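Long-range contact in putative lipoprotein LppA (Mycobacterium tuberculosis, PDB 2V7S), which is of unknown function but is a putative membrane-anchored lipoprotein confined to pathogenic mycobacteria: residues Y59-A70 and R113-M121. Sequence-based numbering, arbitrary orientation.
Sequences YEAARERLTATA and RRPIANSVM
Thr67 OG1 is gripped from both segments: it accepts the backbone N-H of Asn118 (N to OG1 3.0 Å, N-H...O 164°) and donates to Arg63 O one turn earlier. A chi1 of -62° swings OG1 away from the Thr67 carbonyl, where it serves both bonds. The motif is a helix packed against the irregular connection between two strands: helix 59-80 lies along residues 115-119, which join strand 112-114 of a three-stranded antiparallel sheet to strand 120-122 of a six-stranded one. Arg63 extends from the helix, then bends at chi3 (137°), which brings the guanidinium to the backbone of the loop. Arg63 NH1 donates to Ile116 O at 2.9 Å, the acceptor lying in the guanidinium plane. The same nitrogen makes a weak bond to Asn118 OD1. The guanidinium is thus tied to the connection chiefly through Ile116 O, with Asn118 as a weak second hold, and the Arg63 side chain also touches Asp98 of helix 92-100.

Apolar contacts run along the rest of the interface. Pro115 CB lies 3.6 Å from Arg63 CA, while its CG meets Ala62 CB. Further along, Ala117 CB packs against Leu66 CB, and Ile183 of strand 179-184 touches both side chains. Ala70 CB meets Val120 CG2 at 3.9 Å. At the N-terminal end of the helix, Arg113 CD lies over one face of the Tyr59 ring, while the Arg113 guanidinium is held by Ala109 O and Asn100 O. Tyr59 OH, bonded to Arg99 O, accepts from a water at 2.7 Å that in turn accepts from Ile116 N.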
# COMPACT_ATOMS: atom_id res chain seq x y z
N TYR A 59 -14.24 -12.72 -10.62
CA TYR A 59 -13.20 -13.45 -11.29
C TYR A 59 -13.78 -14.67 -12.00
O TYR A 59 -13.38 -14.96 -13.10
CB TYR A 59 -12.22 -13.91 -10.22
CG TYR A 59 -11.37 -15.07 -10.61
CD1 TYR A 59 -11.68 -16.37 -10.19
CD2 TYR A 59 -10.23 -14.86 -11.35
CE1 TYR A 59 -10.85 -17.45 -10.53
CE2 TYR A 59 -9.41 -15.91 -11.69
CZ TYR A 59 -9.72 -17.19 -11.30
OH TYR A 59 -8.86 -18.20 -11.66
N GLU A 60 -14.71 -15.36 -11.36
CA GLU A 60 -15.32 -16.57 -11.94
C GLU A 60 -16.07 -16.24 -13.22
O GLU A 60 -15.97 -16.97 -14.18
CB GLU A 60 -16.30 -17.22 -10.94
CG GLU A 60 -15.60 -17.88 -9.71
CD GLU A 60 -15.26 -16.88 -8.56
OE1 GLU A 60 -15.39 -15.65 -8.73
OE2 GLU A 60 -14.86 -17.34 -7.46
N ALA A 61 -16.81 -15.13 -13.24
CA ALA A 61 -17.51 -14.73 -14.47
C ALA A 61 -16.51 -14.32 -15.54
O ALA A 61 -16.65 -14.66 -16.71
CB ALA A 61 -18.51 -13.56 -14.22
N ALA A 62 -15.50 -13.56 -15.14
CA ALA A 62 -14.49 -13.09 -16.10
C ALA A 62 -13.74 -14.23 -16.77
O ALA A 62 -13.37 -14.10 -17.92
CB ALA A 62 -13.50 -12.21 -15.38
N ARG A 63 -13.46 -15.29 -16.02
CA ARG A 63 -12.69 -16.43 -16.52
C ARG A 63 -13.52 -17.17 -17.56
O ARG A 63 -13.01 -17.57 -18.60
CB ARG A 63 -12.29 -17.40 -15.37
CG ARG A 63 -11.56 -18.66 -15.91
CD ARG A 63 -11.27 -19.70 -14.83
NE ARG A 63 -11.55 -21.06 -15.30
CZ ARG A 63 -10.89 -21.73 -16.25
NH1 ARG A 63 -9.83 -21.21 -16.91
NH2 ARG A 63 -11.33 -22.96 -16.54
N GLU A 64 -14.81 -17.34 -17.26
CA GLU A 64 -15.77 -17.91 -18.20
C GLU A 64 -15.82 -17.15 -19.54
O GLU A 64 -15.76 -17.75 -20.64
CB GLU A 64 -17.17 -17.99 -17.54
CG GLU A 64 -18.25 -18.51 -18.48
CD GLU A 64 -19.66 -18.41 -17.88
OE1 GLU A 64 -19.92 -19.14 -16.92
OE2 GLU A 64 -20.49 -17.63 -18.39
N ARG A 65 -15.92 -15.84 -19.44
CA ARG A 65 -16.03 -14.96 -20.59
C ARG A 65 -14.74 -14.90 -21.40
O ARG A 65 -14.75 -14.81 -22.62
CB ARG A 65 -16.48 -13.54 -20.14
CG ARG A 65 -18.04 -13.51 -19.90
CD ARG A 65 -18.51 -12.84 -18.63
NE ARG A 65 -19.93 -13.16 -18.44
CZ ARG A 65 -20.42 -14.24 -17.85
NH1 ARG A 65 -19.62 -15.13 -17.26
NH2 ARG A 65 -21.73 -14.41 -17.80
N LEU A 66 -13.62 -14.95 -20.69
CA LEU A 66 -12.34 -14.95 -21.37
C LEU A 66 -12.12 -16.26 -22.08
O LEU A 66 -11.57 -16.26 -23.17
CB LEU A 66 -11.22 -14.78 -20.39
CG LEU A 66 -10.21 -13.78 -20.91
CD1 LEU A 66 -10.91 -12.38 -21.11
CD2 LEU A 66 -9.02 -13.77 -19.92
N THR A 67 -12.56 -17.36 -21.48
CA THR A 67 -12.46 -18.67 -22.18
C THR A 67 -13.33 -18.67 -23.44
O THR A 67 -12.91 -19.19 -24.49
CB THR A 67 -12.79 -19.84 -21.25
OG1 THR A 67 -11.82 -19.84 -20.21
CG2 THR A 67 -12.77 -21.20 -21.99
N ALA A 68 -14.53 -18.09 -23.34
CA ALA A 68 -15.40 -17.91 -24.54
C ALA A 68 -14.68 -17.08 -25.62
O ALA A 68 -14.82 -17.35 -26.80
CB ALA A 68 -16.74 -17.24 -24.18
N THR A 69 -13.94 -16.07 -25.20
CA THR A 69 -13.22 -15.22 -26.16
C THR A 69 -12.09 -16.01 -26.82
O THR A 69 -11.85 -15.85 -28.02
CB THR A 69 -12.68 -13.95 -25.48
OG1 THR A 69 -13.81 -13.09 -25.24
CG2 THR A 69 -11.67 -13.20 -26.39
N ALA A 70 -11.41 -16.84 -26.04
CA ALA A 70 -10.36 -17.69 -26.62
C ALA A 70 -10.95 -18.59 -27.70
O ALA A 70 -10.30 -18.75 -28.76
CB ALA A 70 -9.67 -18.57 -25.53
N ARG A 113 -8.08 -12.27 -8.20
CA ARG A 113 -7.14 -12.96 -9.11
C ARG A 113 -7.38 -12.45 -10.51
O ARG A 113 -8.45 -11.89 -10.80
CB ARG A 113 -7.36 -14.49 -9.09
CG ARG A 113 -6.97 -15.13 -7.76
CD ARG A 113 -7.38 -16.60 -7.70
NE ARG A 113 -7.36 -17.07 -6.32
CZ ARG A 113 -7.24 -18.34 -5.94
NH1 ARG A 113 -7.11 -19.31 -6.85
NH2 ARG A 113 -7.21 -18.64 -4.64
N ARG A 114 -6.39 -12.68 -11.37
CA ARG A 114 -6.50 -12.36 -12.78
C ARG A 114 -6.87 -13.68 -13.48
O ARG A 114 -6.15 -14.70 -13.32
CB ARG A 114 -5.13 -11.84 -13.29
CG ARG A 114 -4.69 -10.49 -12.66
CD ARG A 114 -3.30 -10.09 -13.23
NE ARG A 114 -3.35 -9.72 -14.67
CZ ARG A 114 -2.32 -9.85 -15.53
NH1 ARG A 114 -1.15 -10.35 -15.13
NH2 ARG A 114 -2.46 -9.49 -16.81
N PRO A 115 -8.02 -13.70 -14.21
CA PRO A 115 -8.40 -14.95 -14.88
C PRO A 115 -7.44 -15.31 -15.99
O PRO A 115 -6.85 -14.43 -16.61
CB PRO A 115 -9.78 -14.65 -15.46
CG PRO A 115 -9.93 -13.16 -15.46
CD PRO A 115 -9.01 -12.61 -14.41
N ILE A 116 -7.27 -16.61 -16.21
CA ILE A 116 -6.50 -17.14 -17.32
C ILE A 116 -7.49 -18.00 -18.09
O ILE A 116 -8.14 -18.93 -17.55
CB ILE A 116 -5.33 -18.02 -16.83
CG1 ILE A 116 -4.31 -17.20 -16.00
CG2 ILE A 116 -4.68 -18.78 -18.03
CD1 ILE A 116 -3.28 -18.09 -15.29
N ALA A 117 -7.68 -17.65 -19.35
CA ALA A 117 -8.62 -18.41 -20.19
C ALA A 117 -8.08 -19.87 -20.37
O ALA A 117 -6.84 -20.09 -20.40
CB ALA A 117 -8.78 -17.67 -21.50
N ASN A 118 -8.97 -20.87 -20.47
CA ASN A 118 -8.47 -22.23 -20.78
C ASN A 118 -7.50 -22.11 -21.96
O ASN A 118 -7.86 -21.49 -22.98
CB ASN A 118 -9.61 -23.19 -21.14
CG ASN A 118 -10.60 -23.42 -20.01
OD1 ASN A 118 -10.45 -22.92 -18.90
ND2 ASN A 118 -11.63 -24.17 -20.30
N SER A 119 -6.30 -22.67 -21.82
CA SER A 119 -5.29 -22.68 -22.88
C SER A 119 -5.79 -23.37 -24.17
O SER A 119 -6.44 -24.41 -24.12
CB SER A 119 -4.02 -23.40 -22.42
OG SER A 119 -3.56 -22.89 -21.17
N VAL A 120 -5.46 -22.77 -25.30
CA VAL A 120 -5.86 -23.24 -26.61
C VAL A 120 -4.59 -23.80 -27.26
O VAL A 120 -3.55 -23.14 -27.23
CB VAL A 120 -6.43 -22.10 -27.47
CG1 VAL A 120 -6.43 -22.50 -28.96
CG2 VAL A 120 -7.90 -21.74 -27.03
N MSE A 121 -4.68 -25.03 -27.81
CA MSE A 121 -3.57 -25.64 -28.56
C MSE A 121 -3.96 -25.78 -30.03
O MSE A 121 -4.98 -26.41 -30.33
CB MSE A 121 -3.35 -27.05 -28.03
CG MSE A 121 -2.31 -27.82 -28.82
SE MSE A 121 -0.55 -27.22 -28.27
CE MSE A 121 -0.60 -27.98 -26.43
O HOH W 1 -8.54 -18.40 -14.34